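Long-range contacts in probable outer membrane protein (PDB 3DWO), which belongs to the OmpP1/FadL family of outer membrane beta barrels and probably carries hydrophobic compounds such as long-chain fatty acids across the outer membrane: residues A[135-140]-A[172-177]; A[89-94]-A[124-129]. All blocks are in the same frame, centred on the assembly; numbering follows the deposited sequence.

The two contacts lie on neighbouring antiparallel hairpins of the barrel wall, their centres about 11 Å apart and on the same side of the chain's centre. Contact 2 comes first along the chain and joins the open end of the hairpin of strands 93-105 and 110-125; contact 1 follows in series, at the open end of the hairpin of strands 138-153 and 158-177. Strands 110-125 and 138-153 are adjacent, and the contacts meet along this seam: Val-137 O and Thr-139 N pair with Trp-126 N and Ser-124 O in probable hydrogen bonds. Four consecutive strands are thus laced together where they run into their longer connections, probably on the extracellular side.

Contact 1 of 2, residues A[135-140]-A[172-177]; sequences FAVDTK and FVSQNL. With C8E ((hydroxyethyloxy)tri(ethyloxy)octane), chain D; C8E ((hydroxyethyloxy)tri(ethyloxy)octane), chain E.
Ser-174 fills the tight centre of this contact, receiving Val-137 and Asp-138 together. Ser-174 OG, held between the backbone N and the carbonyl carbon (chi1 69°), accepts the N-H of Asp-138 N at 2.8 Å. Val-137 CB presses on the same oxygen, Ser-174 OG, at 3.2 Å. Val-137 N gives its hydrogen to Ser-174 O from well above the carbonyl plane, whereas Ser-174 N reaches Asp-138 O at 3.0 Å. Beyond, the pairing is regular: Lys-140 and Phe-172 exchange two backbone bonds.

Toward Phe-172 and Lys-140 the side chains pack more loosely. Asp-138 CB only grazes the edge of the Phe-172 ring, 4.1 Å from CE2, and a water bridges Asp-138 OD2 and Ser-174 OG. The bent Lys-140 chain leaves the strand pair to lay CE against C1 of a detergent molecule, 3.4 Å away. Thr-139 and Val-173 share the opposite face; there a second water bonds Thr-139 OG1 and donates to Asp-138 O and Ser-174 O. A second detergent lies on Val-173 CG2 and donates its terminal hydroxyl to Gln-175 OE1, which Arg-372 also binds. Val-137 and Asp-138, both opposite Ser-174, form a classic beta bulge, here at the open end of an antiparallel hairpin of a FadL-type barrel.

Contact 2 of 2, residues A[89-94]-A[124-129]; sequences GQAGFG and STWDPN
Ala-91 sets its methyl squarely over one face of the Trp-126 indole, a CH-pi contact. Ala-91 CB stands 3.5 Å from the centroid of the six-membered ring and 9° off its normal. Along the tryptophan, CB leads to CG anti to the carbonyl carbon (chi1 -54°), which swings the indole back toward 89-94. CG skirts the methyl, CD2 comes nearest at 3.6 Å from Ala-91 CB, and CE2 and CE3 are scarcely farther. NE1, by contrast, donates outside the contact, to Pro-371 O, a bond that should help to fix the rotation of the ring. At the far rim CZ2 and CH2 still lie under Ala-91 CB, while CZ3 also meets Gly-89 O obliquely, at 4.1 Å. The indole stacks with Trp-130 as well.

Backbone contacts join the segments beside the methyl. Thr-125 N donates to a lone pair of Ala-91 O at 3.1 Å, and Ser-124 CA sends a C-H to that same Ala-91 O at 3.3 Å. A water donates to Gln-90 O and Gly-92 O and bonds Thr-125 OG1, bridging the segments. Farther along, Asp-127 OD1 accepts from Asn-129 N in an Asx turn. Here strands 93-105 and 110-125, a hairpin of the FadL-type barrel wall, give way to loops.

Contact 1 of 2, residues A[135-140]-A[172-177]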
loop_
_atom_site.group_PDB
_atom_site.type_symbol
_atom_site.label_atom_id
_atom_site.label_comp_id
_atom_site.label_asym_id
_atom_site.label_seq_id
_atom_site.Cartn_x
_atom_site.Cartn_y
_atom_site.Cartn_z
ATOM N N PHE A 135 -1.452 19.707 4.343
ATOM C CA PHE A 135 -2.087 18.514 3.788
ATOM C C PHE A 135 -1.377 17.235 4.178
ATOM O O PHE A 135 -2.013 16.188 4.320
ATOM C CB PHE A 135 -2.142 18.591 2.258
ATOM C CG PHE A 135 -2.997 19.711 1.738
ATOM C CD1 PHE A 135 -2.502 21.007 1.668
ATOM C CD2 PHE A 135 -4.307 19.471 1.340
ATOM C CE1 PHE A 135 -3.304 22.055 1.207
ATOM C CE2 PHE A 135 -5.117 20.507 0.878
ATOM C CZ PHE A 135 -4.611 21.803 0.813
ATOM N N ALA A 136 -0.059 17.311 4.341
ATOM C CA ALA A 136 0.705 16.134 4.712
ATOM C C ALA A 136 2.167 16.417 4.985
ATOM O O ALA A 136 2.779 17.304 4.377
ATOM C CB ALA A 136 0.602 15.082 3.617
ATOM N N VAL A 137 2.713 15.660 5.926
ATOM C CA VAL A 137 4.122 15.742 6.256
ATOM C C VAL A 137 4.592 14.297 6.106
ATOM O O VAL A 137 5.185 13.938 5.090
ATOM C CB VAL A 137 4.362 16.255 7.695
ATOM C CG1 VAL A 137 5.862 16.251 8.007
ATOM C CG2 VAL A 137 3.822 17.677 7.833
ATOM N N ASP A 138 4.288 13.457 7.092
ATOM C CA ASP A 138 4.677 12.054 7.027
ATOM C C ASP A 138 3.500 11.082 6.932
ATOM O O ASP A 138 2.452 11.290 7.543
ATOM C CB ASP A 138 5.526 11.679 8.242
ATOM C CG ASP A 138 6.857 12.391 8.256
ATOM O OD1 ASP A 138 7.266 12.904 7.190
ATOM O OD2 ASP A 138 7.498 12.429 9.327
ATOM N N THR A 139 3.687 10.022 6.151
ATOM C CA THR A 139 2.675 8.989 5.980
ATOM C C THR A 139 3.411 7.653 5.925
ATOM O O THR A 139 4.304 7.457 5.103
ATOM C CB THR A 139 1.878 9.178 4.665
ATOM O OG1 THR A 139 1.223 10.452 4.673
ATOM C CG2 THR A 139 0.837 8.085 4.521
ATOM N N LYS A 140 3.044 6.744 6.818
ATOM C CA LYS A 140 3.670 5.437 6.874
ATOM C C LYS A 140 2.624 4.365 7.161
ATOM O O LYS A 140 1.883 4.447 8.144
ATOM C CB LYS A 140 4.759 5.441 7.953
ATOM C CG LYS A 140 5.240 4.065 8.378
ATOM C CD LYS A 140 5.690 3.218 7.201
ATOM C CE LYS A 140 6.132 1.841 7.668
ATOM N NZ LYS A 140 7.275 1.913 8.629
ATOM N N PHE A 172 0.890 5.497 10.518
ATOM C CA PHE A 172 1.282 6.773 11.082
ATOM C C PHE A 172 1.002 7.904 10.094
ATOM O O PHE A 172 1.262 7.776 8.896
ATOM C CB PHE A 172 2.771 6.786 11.428
ATOM C CG PHE A 172 3.224 8.082 12.041
ATOM C CD1 PHE A 172 3.085 8.303 13.412
ATOM C CD2 PHE A 172 3.717 9.110 11.241
ATOM C CE1 PHE A 172 3.426 9.533 13.977
ATOM C CE2 PHE A 172 4.062 10.340 11.793
ATOM C CZ PHE A 172 3.916 10.553 13.162
ATOM N N VAL A 173 0.469 9.007 10.610
ATOM C CA VAL A 173 0.166 10.174 9.798
ATOM C C VAL A 173 0.456 11.440 10.592
ATOM O O VAL A 173 0.062 11.560 11.755
ATOM C CB VAL A 173 -1.333 10.200 9.359
ATOM C CG1 VAL A 173 -1.792 11.636 9.139
ATOM C CG2 VAL A 173 -1.517 9.420 8.057
ATOM N N SER A 174 1.173 12.372 9.975
ATOM C CA SER A 174 1.455 13.642 10.625
ATOM C C SER A 174 1.031 14.689 9.605
ATOM O O SER A 174 1.085 14.447 8.400
ATOM C CB SER A 174 2.941 13.787 10.994
ATOM O OG SER A 174 3.756 13.929 9.849
ATOM N N GLN A 175 0.602 15.846 10.084
ATOM C CA GLN A 175 0.124 16.887 9.194
ATOM C C GLN A 175 0.059 18.162 10.019
ATOM O O GLN A 175 -0.198 18.113 11.222
ATOM C CB GLN A 175 -1.270 16.479 8.687
ATOM C CG GLN A 175 -2.062 17.513 7.915
ATOM C CD GLN A 175 -3.375 16.933 7.408
ATOM O OE1 GLN A 175 -3.754 15.825 7.783
ATOM N NE2 GLN A 175 -4.075 17.678 6.561
ATOM N N ASN A 176 0.324 19.295 9.383
ATOM C CA ASN A 176 0.279 20.562 10.089
ATOM C C ASN A 176 -1.159 21.021 10.250
ATOM O O ASN A 176 -1.979 20.834 9.345
ATOM C CB ASN A 176 1.036 21.637 9.322
ATOM C CG ASN A 176 0.996 22.979 10.027
ATOM O OD1 ASN A 176 1.530 23.122 11.128
ATOM N ND2 ASN A 176 0.354 23.969 9.402
ATOM N N LEU A 177 -1.459 21.616 11.402
ATOM C CA LEU A 177 -2.786 22.151 11.668
ATOM C C LEU A 177 -2.596 23.632 11.949
ATOM O O LEU A 177 -1.684 24.029 12.679
ATOM C CB LEU A 177 -3.433 21.513 12.898
ATOM C CG LEU A 177 -3.639 20.005 13.015
ATOM C CD1 LEU A 177 -4.500 19.752 14.255
ATOM C CD2 LEU A 177 -4.318 19.435 11.767
HETATM C C1 C8E D . -4.749 9.440 -2.068
HETATM C C2 C8E D . -4.342 9.513 -0.669
HETATM C C3 C8E D . -4.929 8.507 0.206
HETATM C C4 C8E D . -4.330 8.682 1.518
HETATM C C5 C8E D . -4.492 7.425 2.290
HETATM C C6 C8E D . -3.540 7.382 3.384
HETATM C C7 C8E D . -4.206 6.434 4.260
HETATM C C8 C8E D . -3.193 5.544 4.876
HETATM O O9 C8E D . -3.054 5.232 6.254
HETATM C C10 C8E D . -2.805 6.281 7.171
HETATM C C11 C8E D . -2.721 5.632 8.516
HETATM O O12 C8E D . -3.986 5.710 9.196
HETATM C C13 C8E D . -4.018 6.556 10.387
HETATM C C14 C8E D . -4.238 8.102 10.416
HETATM O O15 C8E D . -5.160 8.937 11.178
HETATM C C16 C8E D . -6.404 9.150 10.480
HETATM C C17 C8E D . -6.430 10.395 9.574
HETATM O O18 C8E D . -5.471 11.469 9.671
HETATM C C19 C8E D . -5.878 12.526 10.581
HETATM C C20 C8E D . -6.002 14.034 10.148
HETATM O O21 C8E D . -4.883 14.912 10.349
HETATM C C1 C8E E . 7.674 0.209 5.124
HETATM C C2 C8E E . 7.127 0.844 3.933
HETATM C C3 C8E E . 6.268 -0.022 3.130
HETATM C C4 C8E E . 7.076 -0.557 2.048
HETATM C C5 C8E E . 6.306 -0.469 0.791
HETATM C C6 C8E E . 6.859 -1.376 -0.189
HETATM C C7 C8E E . 6.141 -0.939 -1.368
HETATM C C8 C8E E . 7.096 -0.869 -2.482
HETATM O O9 C8E E . 6.804 -0.906 -3.862
HETATM C C10 C8E E . 6.157 -2.034 -4.413
HETATM C C11 C8E E . 6.011 -1.708 -5.867
HETATM O O12 C8E E . 5.288 -0.474 -6.049
HETATM C C13 C8E E . 5.385 0.112 -7.379
HETATM C C14 C8E E . 5.327 1.635 -7.719
HETATM O O15 C8E E . 6.050 2.771 -7.164
HETATM C C16 C8E E . 5.335 3.344 -6.050
HETATM C C17 C8E E . 4.347 4.457 -6.429
HETATM O O18 C8E E . 4.584 5.851 -6.147
HETATM C C19 C8E E . 4.061 6.250 -4.848
HETATM C C20 C8E E . 2.870 7.259 -4.664
HETATM O O21 C8E E . 1.587 6.742 -4.296
HETATM O O HOH W 1 6.161 13.754 11.281
HETATM O O HOH W 2 0.324 12.549 6.287
#

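Contact 2 of 2, residues A[89-94]-A[124-129]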
loop_
_atom_site.group_PDB
_atom_site.type_symbol
_atom_site.label_atom_id
_atom_site.label_comp_id
_atom_site.label_asym_id
_atom_site.label_seq_id
_atom_site.Cartn_x
_atom_site.Cartn_y
_atom_site.Cartn_z
ATOM N N GLY A 89 10.847 18.481 -1.172
ATOM C CA GLY A 89 12.040 17.666 -1.338
ATOM C C GLY A 89 11.694 16.276 -1.838
ATOM O O GLY A 89 10.611 16.050 -2.381
ATOM N N GLN A 90 12.620 15.343 -1.653
ATOM C CA GLN A 90 12.427 13.951 -2.057
ATOM C C GLN A 90 11.672 13.224 -0.922
ATOM O O GLN A 90 12.219 12.993 0.160
ATOM C CB GLN A 90 13.800 13.312 -2.307
ATOM C CG GLN A 90 13.787 11.794 -2.417
ATOM C CD GLN A 90 12.901 11.300 -3.535
ATOM O OE1 GLN A 90 12.038 10.456 -3.323
ATOM N NE2 GLN A 90 13.112 11.827 -4.737
ATOM N N ALA A 91 10.416 12.874 -1.176
ATOM C CA ALA A 91 9.573 12.222 -0.177
ATOM C C ALA A 91 9.559 10.697 -0.261
ATOM O O ALA A 91 8.844 10.031 0.499
ATOM C CB ALA A 91 8.140 12.765 -0.293
ATOM N N GLY A 92 10.351 10.152 -1.182
ATOM C CA GLY A 92 10.431 8.715 -1.367
ATOM C C GLY A 92 11.194 7.977 -0.279
ATOM O O GLY A 92 11.613 8.570 0.721
ATOM N N PHE A 93 11.394 6.679 -0.491
ATOM C CA PHE A 93 12.089 5.838 0.474
ATOM C C PHE A 93 12.713 4.614 -0.180
ATOM O O PHE A 93 12.595 4.389 -1.383
ATOM C CB PHE A 93 11.099 5.329 1.520
ATOM C CG PHE A 93 9.945 4.563 0.923
ATOM C CD1 PHE A 93 8.849 5.236 0.381
ATOM C CD2 PHE A 93 9.979 3.174 0.845
ATOM C CE1 PHE A 93 7.803 4.535 -0.232
ATOM C CE2 PHE A 93 8.942 2.463 0.235
ATOM C CZ PHE A 93 7.851 3.147 -0.305
ATOM N N GLY A 94 13.370 3.827 0.660
ATOM C CA GLY A 94 13.986 2.581 0.263
ATOM C C GLY A 94 13.541 1.671 1.392
ATOM O O GLY A 94 13.626 2.068 2.558
ATOM N N SER A 124 5.657 8.188 2.616
ATOM C CA SER A 124 5.976 9.453 1.987
ATOM C C SER A 124 6.287 10.413 3.121
ATOM O O SER A 124 5.517 10.528 4.070
ATOM C CB SER A 124 4.807 9.965 1.113
ATOM O OG SER A 124 3.598 10.122 1.843
ATOM N N THR A 125 7.436 11.081 3.036
ATOM C CA THR A 125 7.840 12.025 4.067
ATOM C C THR A 125 8.284 13.338 3.433
ATOM O O THR A 125 9.360 13.423 2.843
ATOM C CB THR A 125 8.993 11.451 4.939
ATOM O OG1 THR A 125 10.128 11.143 4.117
ATOM C CG2 THR A 125 8.543 10.185 5.645
ATOM N N TRP A 126 7.445 14.359 3.550
ATOM C CA TRP A 126 7.758 15.661 2.980
ATOM C C TRP A 126 8.429 16.526 4.034
ATOM O O TRP A 126 8.168 16.375 5.230
ATOM C CB TRP A 126 6.486 16.363 2.499
ATOM C CG TRP A 126 5.660 15.534 1.558
ATOM C CD1 TRP A 126 4.652 14.665 1.886
ATOM C CD2 TRP A 126 5.811 15.456 0.135
ATOM N NE1 TRP A 126 4.168 14.051 0.749
ATOM C CE2 TRP A 126 4.863 14.518 -0.337
ATOM C CE3 TRP A 126 6.659 16.087 -0.787
ATOM C CZ2 TRP A 126 4.740 14.194 -1.695
ATOM C CZ3 TRP A 126 6.537 15.764 -2.144
ATOM C CH2 TRP A 126 5.584 14.824 -2.583
ATOM N N ASP A 127 9.298 17.427 3.589
ATOM C CA ASP A 127 9.979 18.324 4.507
ATOM C C ASP A 127 8.878 18.983 5.341
ATOM O O ASP A 127 7.904 19.489 4.796
ATOM C CB ASP A 127 10.773 19.368 3.722
ATOM C CG ASP A 127 11.524 20.320 4.623
ATOM O OD1 ASP A 127 10.910 21.283 5.137
ATOM O OD2 ASP A 127 12.736 20.091 4.829
ATOM N N PRO A 128 9.022 18.982 6.674
ATOM C CA PRO A 128 8.063 19.554 7.631
ATOM C C PRO A 128 7.571 20.966 7.362
ATOM O O PRO A 128 6.447 21.310 7.708
ATOM C CB PRO A 128 8.805 19.460 8.962
ATOM C CG PRO A 128 9.663 18.250 8.771
ATOM C CD PRO A 128 10.206 18.468 7.384
ATOM N N ASN A 129 8.409 21.793 6.752
ATOM C CA ASN A 129 7.996 23.155 6.488
ATOM C C ASN A 129 7.665 23.427 5.027
ATOM O O ASN A 129 7.643 24.583 4.604
ATOM C CB ASN A 129 9.072 24.130 6.971
ATOM C CG ASN A 129 8.478 25.384 7.571
ATOM O OD1 ASN A 129 7.691 25.316 8.526
ATOM N ND2 ASN A 129 8.832 26.540 7.012
HETATM O O HOH W 3 12.137 11.111 1.891
#